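Local coordinates for D-2-hydroxyacid dehydrogensase protein (Ketogulonicigenium vulgare, PDB 4LSW) that probably catalyses the NAD(P)-dependent interconversion of D-2-hydroxyacids and 2-oxoacids, at residues D299-T302 / A303-G307; P19-A23 / F24-R28. All blocks are in the same frame, centred on the assembly; numbering follows the deposited sequence.

Contact 1: residues D299-T302 / A303-G307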
loop_
_atom_site.group_PDB
_atom_site.type_symbol
_atom_site.label_atom_id
_atom_site.label_comp_id
_atom_site.label_asym_id
_atom_site.label_seq_id
_atom_site.Cartn_x
_atom_site.Cartn_y
_atom_site.Cartn_z
ATOM N N ASP A 299 16.333 12.680 2.432
ATOM C CA ASP A 299 17.557 12.570 1.639
ATOM C C ASP A 299 17.396 13.133 0.224
ATOM O O ASP A 299 18.337 13.685 -0.337
ATOM C CB ASP A 299 18.076 11.127 1.593
ATOM C CG ASP A 299 18.637 10.660 2.924
ATOM O OD1 ASP A 299 18.895 11.508 3.805
ATOM O OD2 ASP A 299 18.828 9.435 3.084
ATOM N N ASN A 300 16.199 13.003 -0.345
ATOM C CA ASN A 300 15.921 13.606 -1.641
ATOM C C ASN A 300 15.973 15.122 -1.573
ATOM O O ASN A 300 16.554 15.762 -2.447
ATOM C CB ASN A 300 14.570 13.142 -2.197
ATOM C CG ASN A 300 14.644 11.773 -2.843
ATOM O OD1 ASN A 300 15.242 11.609 -3.906
ATOM N ND2 ASN A 300 14.032 10.784 -2.207
ATOM N N LEU A 301 15.365 15.688 -0.532
ATOM C CA LEU A 301 15.389 17.135 -0.356
ATOM C C LEU A 301 16.822 17.631 -0.146
ATOM O O LEU A 301 17.246 18.621 -0.756
ATOM C CB LEU A 301 14.476 17.556 0.801
ATOM C CG LEU A 301 12.975 17.408 0.537
ATOM C CD1 LEU A 301 12.195 17.479 1.841
ATOM C CD2 LEU A 301 12.499 18.484 -0.443
ATOM N N THR A 302 17.568 16.922 0.693
ATOM C CA THR A 302 18.947 17.287 0.995
ATOM C C THR A 302 19.789 17.256 -0.272
ATOM O O THR A 302 20.538 18.197 -0.563
ATOM C CB THR A 302 19.548 16.338 2.046
ATOM O OG1 THR A 302 18.786 16.432 3.255
ATOM C CG2 THR A 302 21.004 16.703 2.337
ATOM N N ALA A 303 19.647 16.177 -1.032
ATOM C CA ALA A 303 20.382 16.021 -2.275
ATOM C C ALA A 303 20.048 17.137 -3.258
ATOM O O ALA A 303 20.936 17.720 -3.876
ATOM C CB ALA A 303 20.093 14.660 -2.887
ATOM N N HIS A 304 18.766 17.452 -3.392
ATOM C CA HIS A 304 18.352 18.492 -4.328
ATOM C C HIS A 304 19.018 19.837 -4.047
ATOM O O HIS A 304 19.582 20.456 -4.949
ATOM C CB HIS A 304 16.832 18.673 -4.307
ATOM C CG HIS A 304 16.360 19.815 -5.147
ATOM N ND1 HIS A 304 16.236 19.732 -6.520
ATOM C CD2 HIS A 304 16.013 21.081 -4.817
ATOM C CE1 HIS A 304 15.823 20.890 -6.993
ATOM N NE2 HIS A 304 15.688 21.732 -5.980
ATOM N N PHE A 305 18.949 20.284 -2.799
ATOM C CA PHE A 305 19.443 21.613 -2.466
ATOM C C PHE A 305 20.966 21.660 -2.422
ATOM O O PHE A 305 21.555 22.737 -2.478
ATOM C CB PHE A 305 18.822 22.117 -1.166
ATOM C CG PHE A 305 17.369 22.485 -1.306
ATOM C CD1 PHE A 305 16.996 23.593 -2.045
ATOM C CD2 PHE A 305 16.377 21.712 -0.719
ATOM C CE1 PHE A 305 15.663 23.935 -2.188
ATOM C CE2 PHE A 305 15.042 22.049 -0.857
ATOM C CZ PHE A 305 14.683 23.160 -1.592
ATOM N N ALA A 306 21.594 20.490 -2.346
ATOM C CA ALA A 306 23.055 20.404 -2.365
ATOM C C ALA A 306 23.611 20.409 -3.787
ATOM O O ALA A 306 24.814 20.586 -3.990
ATOM C CB ALA A 306 23.532 19.162 -1.608
ATOM N N GLY A 307 22.735 20.216 -4.768
ATOM C CA GLY A 307 23.147 20.143 -6.159
ATOM C C GLY A 307 23.588 18.742 -6.548
ATOM O O GLY A 307 24.299 18.552 -7.540
#
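Ala-303 N, His-304 N and Phe-305 N reach back four residues to the carbonyls of Asp-299, Asn-300 and Leu-301, the regular ladder of an alpha-helix, with Phe-305 N 3.1 Å from Leu-301 O at a fairly straight 166°. The next rung, Ala-306 N to Thr-302 O, is weak and bent (135°), and Gly-307, whose positive phi suits a residue without a side chain, ends the helix in a Schellman motif. One turn apart, Leu-301 CD2 lies 4.4 Å from Phe-305 CE2, while Phe-305 CD2 comes within 3.2 Å of Leu-301 O. With its CG anti to the backbone N (chi1 174°), the His-304 ring swings beside the next residue and sets CD2 over the centre of one face of the Phe-305 ring, 3.8 Å above its plane. His-304 NE2 is hydrogen-bonded to Glu-69, and Asn-300 ND2 to Thr-312 OG1, which ties the helix to the segment that follows it. This is the C-terminal end of helix 287-306: Leu-301 packs on Leu-70 and Ser-72 of strand 70-74, and both Leu-301 and Phe-305 rest on Ala-48 of strand 48-52.

Contact 2: residues P19-A23 / F24-R28; sequences PLDAA and FTVHR
Asp-21 turns its CG anti to its own carbonyl carbon (chi1 -81°), and Arg-28, extended from CG to NE, brings its guanidinium back from the strand to meet the carboxylate. Asp-21 OD2 receives Arg-28 NH2 on its syn side at 2.9 Å, in a salt bridge whose two planes are nearly coplanar, 11° apart. The other oxygen, OD1, sits 3.3 Å from Val-26 CB and accepts from two waters. One of these also donates to Phe-24 O and accepts from Val-26 N; the second donates to Val-26 O and accepts from Arg-28 NE, 2.8 Å away. One carboxylate thus grips the arginine directly and, through two waters, the backbone from Phe-24 to Val-26. Replacing Asp-21 by an alanine is likely to leave Arg-28 NH2 without this mate and both waters without their common acceptor, with the guanidinium then held mainly through Glu-31. At the helix end, Phe-24 N closes the last turn on Leu-20 O at 2.9 Å. Ala-23 CB stands over the centre of one face of the Phe-24 ring, 4.0 Å from the centroid, a CH-pi contact between adjacent residues. Leu-20 CD2 meets the same ring at its CD2, 3.9 Å away. Arg-28 NH1 has a second salt bridge, to Glu-31. The turn joins helix 14-23 to strand 25-28 in the beta-alpha-beta unit begun by strand 5-8; Val-26 and Phe-24 pack on Ile-6 of that strand, and Leu-20 and Phe-24 on Leu-301 of helix 287-306.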
loop_
_atom_site.group_PDB
_atom_site.type_symbol
_atom_site.label_atom_id
_atom_site.label_comp_id
_atom_site.label_asym_id
_atom_site.label_seq_id
_atom_site.Cartn_x
_atom_site.Cartn_y
_atom_site.Cartn_z
ATOM N N PRO A 19 14.362 16.938 11.975
ATOM C CA PRO A 19 15.476 17.263 11.068
ATOM C C PRO A 19 15.071 18.115 9.866
ATOM O O PRO A 19 15.908 18.831 9.309
ATOM C CB PRO A 19 15.979 15.890 10.603
ATOM C CG PRO A 19 14.873 14.946 10.892
ATOM C CD PRO A 19 14.159 15.480 12.085
ATOM N N LEU A 20 13.809 18.034 9.467
ATOM C CA LEU A 20 13.310 18.922 8.419
ATOM C C LEU A 20 13.377 20.380 8.866
ATOM O O LEU A 20 13.869 21.241 8.129
ATOM C CB LEU A 20 11.877 18.549 8.018
ATOM C CG LEU A 20 11.710 17.400 7.019
ATOM C CD1 LEU A 20 10.266 16.933 6.976
ATOM C CD2 LEU A 20 12.167 17.844 5.644
ATOM N N ASP A 21 12.884 20.650 10.074
ATOM C CA ASP A 21 12.871 22.013 10.606
ATOM C C ASP A 21 14.270 22.537 10.885
ATOM O O ASP A 21 14.501 23.742 10.845
ATOM C CB ASP A 21 12.009 22.097 11.865
ATOM C CG ASP A 21 10.532 22.211 11.545
ATOM O OD1 ASP A 21 10.186 22.937 10.584
ATOM O OD2 ASP A 21 9.725 21.577 12.248
ATOM N N ALA A 22 15.205 21.629 11.144
ATOM C CA ALA A 22 16.590 22.018 11.417
ATOM C C ALA A 22 17.337 22.459 10.159
ATOM O O ALA A 22 18.219 23.322 10.218
ATOM C CB ALA A 22 17.336 20.885 12.103
ATOM N N ALA A 23 16.997 21.851 9.027
ATOM C CA ALA A 23 17.691 22.130 7.775
ATOM C C ALA A 23 16.984 23.165 6.905
ATOM O O ALA A 23 17.631 23.847 6.109
ATOM C CB ALA A 23 17.887 20.848 6.985
ATOM N N PHE A 24 15.666 23.263 7.032
ATOM C CA PHE A 24 14.886 24.087 6.113
ATOM C C PHE A 24 14.023 25.089 6.848
ATOM O O PHE A 24 13.774 24.933 8.036
ATOM C CB PHE A 24 13.991 23.199 5.233
ATOM C CG PHE A 24 14.746 22.148 4.481
ATOM C CD1 PHE A 24 15.658 22.508 3.502
ATOM C CD2 PHE A 24 14.549 20.797 4.753
ATOM C CE1 PHE A 24 16.373 21.546 2.804
ATOM C CE2 PHE A 24 15.260 19.830 4.058
ATOM C CZ PHE A 24 16.169 20.203 3.082
ATOM N N THR A 25 13.571 26.114 6.128
ATOM C CA THR A 25 12.535 27.006 6.631
ATOM C C THR A 25 11.218 26.409 6.162
ATOM O O THR A 25 10.848 26.556 4.999
ATOM C CB THR A 25 12.693 28.423 6.067
ATOM O OG1 THR A 25 13.976 28.939 6.440
ATOM C CG2 THR A 25 11.599 29.354 6.590
ATOM N N VAL A 26 10.537 25.709 7.063
ATOM C CA VAL A 26 9.370 24.916 6.690
ATOM C C VAL A 26 8.083 25.646 7.017
ATOM O O VAL A 26 7.790 25.944 8.182
ATOM C CB VAL A 26 9.367 23.561 7.405
ATOM C CG1 VAL A 26 8.139 22.735 6.996
ATOM C CG2 VAL A 26 10.653 22.804 7.114
ATOM N N HIS A 27 7.305 25.912 5.974
ATOM C CA HIS A 27 5.991 26.512 6.128
ATOM C C HIS A 27 4.939 25.409 6.124
ATOM O O HIS A 27 4.814 24.665 5.151
ATOM C CB HIS A 27 5.752 27.520 5.005
ATOM C CG HIS A 27 6.808 28.581 4.935
ATOM N ND1 HIS A 27 6.873 29.622 5.834
ATOM C CD2 HIS A 27 7.858 28.736 4.095
ATOM C CE1 HIS A 27 7.913 30.389 5.539
ATOM N NE2 HIS A 27 8.531 29.867 4.496
ATOM N N ARG A 28 4.195 25.307 7.221
ATOM C CA ARG A 28 3.200 24.252 7.388
ATOM C C ARG A 28 1.840 24.731 6.923
ATOM O O ARG A 28 1.127 25.393 7.672
ATOM C CB ARG A 28 3.122 23.828 8.852
ATOM C CG ARG A 28 4.453 23.387 9.422
ATOM C CD ARG A 28 4.312 22.962 10.864
ATOM N NE ARG A 28 5.601 22.592 11.438
ATOM C CZ ARG A 28 5.744 21.952 12.594
ATOM N NH1 ARG A 28 4.675 21.603 13.301
ATOM N NH2 ARG A 28 6.957 21.656 13.041
HETATM O O HOH W 1 11.530 25.380 9.818
HETATM O O HOH W 2 7.822 24.181 10.634
#

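Contact 2 comes near the start of the chain and contact 1 near its end, yet their centres are about 13 Å apart and their side chains touch. Phe-305 CD2 lies 3.5 Å from Phe-24 CE1, the ring planes meeting at about 50°, and Leu-301 CD1 lies 3.8 Å from Leu-20 CD2. Helix 14-23 and the end of helix 287-306 meet beside the mixed sheet whose strands include 5-8, 25-28, 48-52 and 70-74. The chain's last helix thus returns to the domain built by its first residues, separate from the Rossmann-type parallel sheet, consistent with the two-domain architecture of D-2-hydroxyacid dehydrogenases.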